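Local coordinates for gentamicin resistance protein (Enterococcus gallinarum, PDB 3TDW) that probably inactivates gentamicin and related aminoglycoside antibiotics by phosphorylating their 2''-hydroxyl, with GTP preferred over ATP as the phosphate donor, at residues A[199-204]-A[216-221]; A[56-61]-A[138-143]. The protein carries 1 engineered substitution. All coordinates share one frame; numbering follows the deposited sequence.

Contact 1 of 2, residues A[199-204]-A[216-221]. With MG (magnesium ion), chain C; MG (magnesium ion), chain D; GDP (guanosine-5'-diphosphate), chain B.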
ATOM      1  N   PRO A 199       7.098  -0.365   3.395  1.00 18.84           N
ATOM      2  CA  PRO A 199       7.796   0.225   4.545  1.00 17.43           C
ATOM      3  C   PRO A 199       7.701   1.759   4.650  1.00 18.72           C
ATOM      4  O   PRO A 199       8.077   2.280   5.706  1.00 21.19           O
ATOM      5  CB  PRO A 199       9.252  -0.239   4.365  1.00 22.43           C
ATOM      6  CG  PRO A 199       9.352  -0.699   2.952  1.00 26.78           C
ATOM      7  CD  PRO A 199       7.997  -1.162   2.539  1.00 23.38           C
ATOM      8  N   ASP A 200       7.204   2.454   3.625  1.00 18.10           N
ATOM      9  CA  ASP A 200       6.947   3.895   3.787  1.00 20.17           C
ATOM     10  C   ASP A 200       5.727   4.140   4.681  1.00 18.46           C
ATOM     11  O   ASP A 200       5.408   5.284   5.023  1.00 18.30           O
ATOM     12  CB  ASP A 200       6.802   4.623   2.448  1.00 26.69           C
ATOM     13  CG  ASP A 200       8.065   4.570   1.616  0.55 27.56           C
ATOM     14  OD1 ASP A 200       7.951   4.390   0.386  0.55 34.57           O
ATOM     15  OD2 ASP A 200       9.165   4.708   2.193  0.55 33.42           O
ATOM     16  N   HIS A 201       5.058   3.063   5.068  1.00 14.72           N
ATOM     17  CA  HIS A 201       3.917   3.148   5.976  1.00 14.50           C
ATOM     18  C   HIS A 201       4.151   2.421   7.285  1.00 15.57           C
ATOM     19  O   HIS A 201       3.209   2.214   8.049  1.00 13.91           O
ATOM     20  CB  HIS A 201       2.653   2.571   5.329  1.00 13.89           C
ATOM     21  CG  HIS A 201       2.182   3.331   4.131  1.00 12.99           C
ATOM     22  ND1 HIS A 201       1.561   2.717   3.064  1.00 18.03           N
ATOM     23  CD2 HIS A 201       2.249   4.650   3.821  1.00 15.06           C
ATOM     24  CE1 HIS A 201       1.259   3.625   2.153  1.00 17.07           C
ATOM     25  NE2 HIS A 201       1.664   4.803   2.588  1.00 13.57           N
ATOM     26  N   PHE A 202       5.392   1.992   7.527  1.00 17.34           N
ATOM     27  CA  PHE A 202       5.722   1.264   8.754  1.00 14.96           C
ATOM     28  C   PHE A 202       6.369   2.238   9.717  1.00 17.02           C
ATOM     29  O   PHE A 202       7.371   2.865   9.386  1.00 20.72           O
ATOM     30  CB  PHE A 202       6.721   0.114   8.506  1.00 14.05           C
ATOM     31  CG  PHE A 202       6.217  -0.975   7.593  1.00 20.63           C
ATOM     32  CD1 PHE A 202       4.888  -1.054   7.224  1.00 20.46           C
ATOM     33  CD2 PHE A 202       7.094  -1.942   7.124  1.00 24.13           C
ATOM     34  CE1 PHE A 202       4.445  -2.057   6.382  1.00 24.60           C
ATOM     35  CE2 PHE A 202       6.658  -2.954   6.287  1.00 22.30           C
ATOM     36  CZ  PHE A 202       5.329  -3.004   5.906  1.00 21.62           C
ATOM     37  N   LEU A 203       5.782   2.366  10.895  1.00 18.68           N
ATOM     38  CA  LEU A 203       6.294   3.280  11.907  1.00 20.50           C
ATOM     39  C   LEU A 203       7.038   2.443  12.929  1.00 19.30           C
ATOM     40  O   LEU A 203       6.471   1.523  13.507  1.00 20.92           O
ATOM     41  CB  LEU A 203       5.147   4.031  12.571  1.00 19.60           C
ATOM     42  CG  LEU A 203       4.725   5.308  11.853  1.00 21.65           C
ATOM     43  CD1 LEU A 203       5.866   6.294  11.793  1.00 22.60           C
ATOM     44  CD2 LEU A 203       4.195   5.023  10.445  1.00 21.87           C
ATOM     45  N   THR A 204       8.308   2.768  13.144  1.00 26.16           N
ATOM     46  CA  THR A 204       9.171   1.904  13.938  1.00 23.21           C
ATOM     47  C   THR A 204       9.925   2.636  15.028  1.00 26.61           C
ATOM     48  O   THR A 204      10.108   3.855  14.994  1.00 27.11           O
ATOM     49  CB  THR A 204      10.229   1.214  13.070  1.00 27.40           C
ATOM     50  OG1 THR A 204      11.118   2.202  12.533  1.00 32.34           O
ATOM     51  CG2 THR A 204       9.564   0.447  11.924  1.00 29.70           C
ATOM     52  N   ILE A 216       1.075   1.323  11.707  1.00 13.37           N
ATOM     53  CA  ILE A 216       0.952   1.253  10.259  1.00 12.42           C
ATOM     54  C   ILE A 216      -0.058   2.302   9.828  1.00 13.44           C
ATOM     55  O   ILE A 216      -1.115   2.433  10.443  1.00 12.74           O
ATOM     56  CB  ILE A 216       0.470  -0.130   9.809  1.00 13.40           C
ATOM     57  CG1 ILE A 216       1.554  -1.184  10.090  1.00 14.80           C
ATOM     58  CG2 ILE A 216       0.099  -0.112   8.328  1.00 12.40           C
ATOM     59  CD1 ILE A 216       1.098  -2.589   9.822  1.00 21.15           C
ATOM     60  N   ILE A 217       0.271   3.053   8.785  1.00 12.44           N
ATOM     61  CA  ILE A 217      -0.609   4.129   8.338  1.00  9.89           C
ATOM     62  C   ILE A 217      -1.174   3.877   6.931  1.00 13.40           C
ATOM     63  O   ILE A 217      -0.938   2.818   6.338  1.00 12.11           O
ATOM     64  CB  ILE A 217       0.124   5.474   8.354  1.00 11.26           C
ATOM     65  CG1 ILE A 217       1.378   5.408   7.474  1.00 14.86           C
ATOM     66  CG2 ILE A 217       0.509   5.857   9.791  1.00 14.73           C
ATOM     67  CD1 ILE A 217       1.961   6.781   7.141  1.00 14.53           C
ATOM     68  N   ASP A 218      -1.934   4.857   6.428  1.00 11.55           N
ATOM     69  CA  ASP A 218      -2.464   4.890   5.056  1.00 11.35           C
ATOM     70  C   ASP A 218      -3.253   3.672   4.606  1.00 10.78           C
ATOM     71  O   ASP A 218      -2.739   2.820   3.864  1.00 12.21           O
ATOM     72  CB  ASP A 218      -1.365   5.163   4.027  1.00 13.35           C
ATOM     73  CG  ASP A 218      -1.931   5.579   2.682  1.00  9.75           C
ATOM     74  OD1 ASP A 218      -3.169   5.781   2.577  1.00 11.81           O
ATOM     75  OD2 ASP A 218      -1.154   5.731   1.718  1.00 11.55           O
ATOM     76  N   PHE A 219      -4.520   3.611   5.004  1.00 11.38           N
ATOM     77  CA  PHE A 219      -5.358   2.470   4.639  1.00 12.64           C
ATOM     78  C   PHE A 219      -6.216   2.756   3.397  1.00 10.93           C
ATOM     79  O   PHE A 219      -7.191   2.067   3.168  1.00  9.75           O
ATOM     80  CB  PHE A 219      -6.264   2.064   5.814  1.00 12.81           C
ATOM     81  CG  PHE A 219      -5.562   1.273   6.894  1.00 14.56           C
ATOM     82  CD1 PHE A 219      -5.870  -0.070   7.092  1.00 13.22           C
ATOM     83  CD2 PHE A 219      -4.603   1.863   7.704  1.00 14.25           C
ATOM     84  CE1 PHE A 219      -5.242  -0.807   8.097  1.00 13.48           C
ATOM     85  CE2 PHE A 219      -3.962   1.130   8.705  1.00 10.50           C
ATOM     86  CZ  PHE A 219      -4.287  -0.213   8.899  1.00 11.98           C
ATOM     87  N   GLY A 220      -5.841   3.754   2.604  1.00 10.10           N
ATOM     88  CA  GLY A 220      -6.687   4.195   1.492  1.00 12.48           C
ATOM     89  C   GLY A 220      -6.921   3.145   0.406  1.00 13.58           C
ATOM     90  O   GLY A 220      -7.903   3.221  -0.358  1.00 14.18           O
ATOM     91  N   ASP A 221      -6.027   2.168   0.310  1.00 12.38           N
ATOM     92  CA  ASP A 221      -6.205   1.108  -0.689  1.00 12.27           C
ATOM     93  C   ASP A 221      -6.818  -0.180  -0.138  1.00 10.49           C
ATOM     94  O   ASP A 221      -6.797  -1.220  -0.809  1.00 11.56           O
ATOM     95  CB  ASP A 221      -4.890   0.819  -1.420  1.00 13.85           C
ATOM     96  CG  ASP A 221      -4.584   1.872  -2.473  1.00 26.38           C
ATOM     97  OD1 ASP A 221      -5.383   2.002  -3.430  1.00 26.89           O
ATOM     98  OD2 ASP A 221      -3.566   2.579  -2.330  1.00 23.60           O
TER
HETATM   99 MG    MG C 501       0.845   6.613   1.499  1.00 14.29          MG
HETATM  100 MG    MG D 502      -2.915   6.332   0.404  1.00 14.38          MG
HETATM  101  PB  GDP B 500      -1.147   8.997   0.592  1.00 13.37           P
HETATM  102  O1B GDP B 500      -1.176  10.114  -0.417  1.00 13.34           O
HETATM  103  O2B GDP B 500      -0.023   8.075   0.221  1.00 11.24           O
HETATM  104  O3B GDP B 500      -2.455   8.303   0.664  1.00 12.30           O
HETATM  105  O3A GDP B 500      -0.855   9.691   2.033  1.00 12.12           O
HETATM  106  PA  GDP B 500      -0.468   8.969   3.421  1.00 13.36           P
HETATM  107  O1A GDP B 500      -1.630   8.554   4.273  1.00 13.93           O
HETATM  108  O2A GDP B 500       0.493   7.832   3.166  1.00 12.62           O
HETATM  109  O5' GDP B 500       0.332  10.146   4.170  1.00 12.93           O
HETATM  110  C5' GDP B 500       1.360  10.822   3.452  1.00 15.94           C
HETATM  111  C4' GDP B 500       2.651  10.799   4.258  1.00 17.93           C
HETATM  112  O4' GDP B 500       2.504  11.554   5.460  1.00 16.49           O
HETATM  113  C3' GDP B 500       3.055   9.409   4.722  1.00 16.09           C
HETATM  114  O3' GDP B 500       3.725   8.702   3.675  1.00 17.95           O
HETATM  115  C2' GDP B 500       3.972   9.736   5.878  1.00 17.84           C
HETATM  116  O2' GDP B 500       5.236  10.112   5.327  1.00 22.61           O
HETATM  117  C1' GDP B 500       3.313  10.972   6.480  1.00 15.97           C
HETATM  118  N9  GDP B 500       2.438  10.548   7.593  1.00 17.05           N
HETATM  119  C8  GDP B 500       1.099  10.391   7.567  1.00 16.00           C
HETATM  120  N7  GDP B 500       0.629   9.989   8.776  1.00 12.35           N
HETATM  121  C5  GDP B 500       1.705   9.870   9.586  1.00 12.47           C
HETATM  122  C6  GDP B 500       1.929   9.522  11.001  1.00 14.38           C
HETATM  123  O6  GDP B 500       0.978   9.193  11.735  1.00 15.06           O
HETATM  124  N1  GDP B 500       3.192   9.529  11.459  1.00 17.32           N
HETATM  125  C2  GDP B 500       4.228   9.891  10.676  1.00 15.48           C
HETATM  126  N2  GDP B 500       5.476   9.899  11.205  1.00 18.71           N
HETATM  127  N3  GDP B 500       4.095  10.248   9.381  1.00 18.13           N
HETATM  128  C4  GDP B 500       2.877  10.253   8.800  1.00 16.53           C
HETATM  129  O   HOH W   1      -3.087   4.144  -0.016  1.00 14.00           O
HETATM  130  O   HOH W   2       1.127   5.440  -0.412  1.00 15.49           O
HETATM  131  O   HOH W   3       2.931   7.392   1.359  1.00 17.71           O
HETATM  132  O   HOH W   4      -5.050   6.670  -0.029  1.00 13.19           O
HETATM  133  O   HOH W   5      -2.093   6.492  -1.537  1.00 13.66           O
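Ile216 pairs with Phe202 at a non-hydrogen-bonded antiparallel position, and the chain then runs into a nucleotide site, where a kinase-like fold sets its metal ligands beside the ends of two paired strands. The CA of Ile216 lies 3.3 Å from the carbonyl O of His201 in a CA-H...O contact. That same oxygen accepts a hydrogen bond from the N of Ile217 (3.1 Å), which arrives in the carbonyl plane, on a lone pair. Ile217 then divides its branches: CG2 meets CD2 of Leu203 at 3.8 Å, the side chains crossing at about a right angle, while CD1, at the end of the other branch, lies 3.7 Å from C8 of the guanine. Leu203 CD1 comes to the same face of the base, 3.7 Å from N2.

The backbone at Asp218 puts CB over one face of the His201 imidazole, 3.5 Å from its centroid; CG stands anti to the backbone N (chi1 -164°), which carries the carboxylate on to the metals, its plane 82° from the ring's. OD2 bridges both magnesium ions. His201 NE2 (2.3 Å) and Asp218 OD2 (2.2 Å) bind the first, together with alpha- and beta-phosphate oxygens of GDP and two waters; the second takes both carboxylate oxygens, GDP O3B and three waters. His201 ND1 is hydrogen-bonded to the O of Asp196, which, with the metal on NE2, fixes the ring's rotation. Asp218, Phe219 and Gly220 form the DFG motif of the protein kinase clan, and Asp221 OD2 accepts a hydrogen bond from a water of the second ion. Behind the site, strand 202-204 lies between strands 98-99 and 213-216, with Phe202, Ile216 and Phe219 resting on helix 110-129, Phe202 also on helix 232-238, and Phe219 on helix 50-66.

Contact 2 of 2, residues A[56-61]-A[138-143]; sequences LNKEIQ and AGVPVT
Lys58 and Gln61, one helical turn apart, turn their side chains to the Schellman motif that ends helix 132-137, whose C-prime residue, Gly139, has a positive phi. The example illustrates how a helix can rest against the capped end of another with no direct hydrogen bond between them. Lys58 leaves its helix with CG anti to the backbone N (chi1 179°), which places CG beside the loop backbone, 3.8 Å from the O of Gly139 and 4.2 Å from CG2 of Val140. Beyond CG the chain bends at each remaining torsion and crosses Pro141 at about a right angle, so that the contact with the proline is made by NZ at CD. The ammonium group is held elsewhere: it donates to the carbonyl oxygens of Gly220 and Ala222, close to the magnesium site.

The CB of Gln61 is directed toward the loop, and the chain is extended past CG. This CB packs 3.3 Å from the O of Ala138 and meets the methyl of that alanine, while the same carbonyl oxygen lies over the face of the Gln61 amide, nearly above CD. Gln61 OE1 and Ala138 O, both acceptors, come within 3.4 Å without bonding. A water joins the two segments instead, donating to the O of Gly139 at 3.2 Å and, more weakly, to Gln61 OE1 at 3.4 Å.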
ATOM      1  N   LEU A  56     -10.509   8.205   1.354  1.00 12.10           N
ATOM      2  CA  LEU A  56     -10.672   8.654   2.744  1.00 13.72           C
ATOM      3  C   LEU A  56     -12.059   8.316   3.321  1.00 13.73           C
ATOM      4  O   LEU A  56     -12.186   7.952   4.499  1.00 13.30           O
ATOM      5  CB  LEU A  56     -10.388  10.157   2.854  1.00 13.78           C
ATOM      6  CG  LEU A  56     -10.573  10.766   4.241  1.00 12.20           C
ATOM      7  CD1 LEU A  56      -9.656  10.093   5.270  1.00 14.71           C
ATOM      8  CD2 LEU A  56     -10.317  12.274   4.195  1.00 14.44           C
ATOM      9  N   ASN A  57     -13.118   8.454   2.518  1.00 14.07           N
ATOM     10  CA  ASN A  57     -14.451   8.136   3.029  1.00 14.81           C
ATOM     11  C   ASN A  57     -14.533   6.667   3.445  1.00 15.62           C
ATOM     12  O   ASN A  57     -15.164   6.329   4.443  1.00 18.38           O
ATOM     13  CB  ASN A  57     -15.551   8.492   2.021  1.00 14.88           C
ATOM     14  CG  ASN A  57     -16.005   9.953   2.136  1.00 19.65           C
ATOM     15  OD1 ASN A  57     -16.154  10.640   1.127  1.00 28.44           O
ATOM     16  ND2 ASN A  57     -16.228  10.424   3.366  1.00 21.36           N
ATOM     17  N   LYS A  58     -13.856   5.803   2.688  1.00 12.61           N
ATOM     18  CA  LYS A  58     -13.733   4.390   3.041  1.00 12.87           C
ATOM     19  C   LYS A  58     -12.959   4.236   4.356  1.00 13.45           C
ATOM     20  O   LYS A  58     -13.381   3.506   5.248  1.00 14.42           O
ATOM     21  CB  LYS A  58     -13.021   3.627   1.910  1.00 14.98           C
ATOM     22  CG  LYS A  58     -12.801   2.125   2.161  1.00 17.77           C
ATOM     23  CD  LYS A  58     -11.363   1.816   2.548  1.00 20.05           C
ATOM     24  CE  LYS A  58     -10.330   2.403   1.581  1.00 15.48           C
ATOM     25  NZ  LYS A  58     -10.194   1.724   0.265  1.00 16.40           N
ATOM     26  N   GLU A  59     -11.832   4.933   4.488  1.00 13.11           N
ATOM     27  CA  GLU A  59     -11.042   4.817   5.720  1.00 12.64           C
ATOM     28  C   GLU A  59     -11.804   5.301   6.944  1.00 12.60           C
ATOM     29  O   GLU A  59     -11.659   4.744   8.032  1.00 14.32           O
ATOM     30  CB  GLU A  59      -9.709   5.564   5.623  1.00 14.43           C
ATOM     31  CG  GLU A  59      -8.760   5.065   4.532  1.00  9.67           C
ATOM     32  CD  GLU A  59      -7.476   5.876   4.489  1.00 16.30           C
ATOM     33  OE1 GLU A  59      -7.421   6.889   3.753  1.00 23.35           O
ATOM     34  OE2 GLU A  59      -6.532   5.510   5.215  1.00 18.87           O
ATOM     35  N   ILE A  60     -12.607   6.346   6.770  1.00 10.91           N
ATOM     36  CA  ILE A  60     -13.387   6.887   7.879  1.00 14.44           C
ATOM     37  C   ILE A  60     -14.325   5.830   8.458  1.00 15.70           C
ATOM     38  O   ILE A  60     -14.534   5.768   9.675  1.00 16.90           O
ATOM     39  CB  ILE A  60     -14.162   8.137   7.433  1.00 11.79           C
ATOM     40  CG1 ILE A  60     -13.189   9.305   7.270  1.00 14.61           C
ATOM     41  CG2 ILE A  60     -15.253   8.512   8.461  1.00 16.93           C
ATOM     42  CD1 ILE A  60     -13.803  10.551   6.639  1.00 16.40           C
ATOM     43  N   GLN A  61     -14.871   4.986   7.586  1.00 19.85           N
ATOM     44  CA  GLN A  61     -15.782   3.921   8.002  1.00 18.14           C
ATOM     45  C   GLN A  61     -15.047   2.682   8.496  1.00 18.82           C
ATOM     46  O   GLN A  61     -15.514   1.983   9.392  1.00 20.51           O
ATOM     47  CB  GLN A  61     -16.705   3.524   6.841  1.00 19.60           C
ATOM     48  CG  GLN A  61     -17.599   4.649   6.319  1.00 23.84           C
ATOM     49  CD  GLN A  61     -18.508   4.172   5.198  1.00 41.77           C
ATOM     50  OE1 GLN A  61     -18.206   4.348   4.014  1.00 38.17           O
ATOM     51  NE2 GLN A  61     -19.621   3.544   5.568  1.00 43.37           N
ATOM     52  N   ALA A 138     -19.021  -1.554   5.382  1.00 23.81           N
ATOM     53  CA  ALA A 138     -18.323  -0.315   5.700  1.00 24.94           C
ATOM     54  C   ALA A 138     -17.743   0.343   4.445  1.00 26.46           C
ATOM     55  O   ALA A 138     -16.889   1.228   4.529  1.00 31.88           O
ATOM     56  CB  ALA A 138     -17.234  -0.547   6.729  1.00 26.75           C
ATOM     57  N   GLY A 139     -18.191  -0.108   3.282  1.00 22.84           N
ATOM     58  CA  GLY A 139     -17.784   0.498   2.028  1.00 20.85           C
ATOM     59  C   GLY A 139     -16.447   0.069   1.452  1.00 18.74           C
ATOM     60  O   GLY A 139     -15.933   0.714   0.546  1.00 21.13           O
ATOM     61  N   VAL A 140     -15.864  -1.011   1.959  1.00 17.75           N
ATOM     62  CA  VAL A 140     -14.619  -1.507   1.374  1.00 14.84           C
ATOM     63  C   VAL A 140     -14.924  -2.170   0.022  1.00 17.37           C
ATOM     64  O   VAL A 140     -15.778  -3.052  -0.053  1.00 16.53           O
ATOM     65  CB  VAL A 140     -13.907  -2.484   2.324  1.00 14.44           C
ATOM     66  CG1 VAL A 140     -12.721  -3.161   1.620  1.00 16.55           C
ATOM     67  CG2 VAL A 140     -13.468  -1.745   3.611  1.00 16.69           C
ATOM     68  N   PRO A 141     -14.252  -1.724  -1.056  1.00 16.55           N
ATOM     69  CA  PRO A 141     -14.581  -2.250  -2.389  1.00 16.70           C
ATOM     70  C   PRO A 141     -14.102  -3.676  -2.579  1.00 19.96           C
ATOM     71  O   PRO A 141     -13.103  -4.066  -1.979  1.00 15.32           O
ATOM     72  CB  PRO A 141     -13.806  -1.326  -3.334  1.00 20.25           C
ATOM     73  CG  PRO A 141     -12.652  -0.827  -2.508  1.00 24.13           C
ATOM     74  CD  PRO A 141     -13.222  -0.671  -1.113  1.00 21.65           C
ATOM     75  N   VAL A 142     -14.794  -4.428  -3.432  1.00 16.70           N
ATOM     76  CA  VAL A 142     -14.382  -5.782  -3.737  1.00 18.05           C
ATOM     77  C   VAL A 142     -13.673  -5.779  -5.082  1.00 16.60           C
ATOM     78  O   VAL A 142     -14.230  -5.362  -6.099  1.00 17.78           O
ATOM     79  CB  VAL A 142     -15.583  -6.758  -3.738  1.00 17.67           C
ATOM     80  CG1 VAL A 142     -15.130  -8.153  -4.144  1.00 22.35           C
ATOM     81  CG2 VAL A 142     -16.236  -6.772  -2.361  1.00 21.26           C
ATOM     82  N   THR A 143     -12.424  -6.223  -5.078  1.00 15.33           N
ATOM     83  CA  THR A 143     -11.623  -6.221  -6.286  1.00 18.92           C
ATOM     84  C   THR A 143     -11.814  -7.530  -7.035  1.00 22.32           C
ATOM     85  O   THR A 143     -11.597  -8.597  -6.470  1.00 23.47           O
ATOM     86  CB  THR A 143     -10.138  -6.054  -5.952  1.00 17.84           C
ATOM     87  OG1 THR A 143      -9.963  -4.866  -5.166  1.00 19.69           O
ATOM     88  CG2 THR A 143      -9.311  -5.950  -7.229  1.00 20.26           C
TER
HETATM   89  O   HOH W   6     -16.543   3.782   1.149  1.00 35.94           O

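From the N terminus, helix 50-66 first supplies residues 56-61, and contact 2 closes when the chain returns at 138-143, after two more strands of the five-stranded sheet, the short strand 98-99 and helices 101-105, 110-129 and 132-137. Contact 1 comes later and is far more local: the chain passes from 199-204 through a connecting loop and strand 213-216 into 216-221. The two loops therefore follow in series, neither nested nor crossing. In space they meet, the lysine of contact 2 reaching the backbone of contact 1 and Glu59 OE2 accepting a weak bond from Phe219 N. Helix 50-66 thus joins the nucleotide-binding sheet both to the DFG segment and to the loop after helix 132-137.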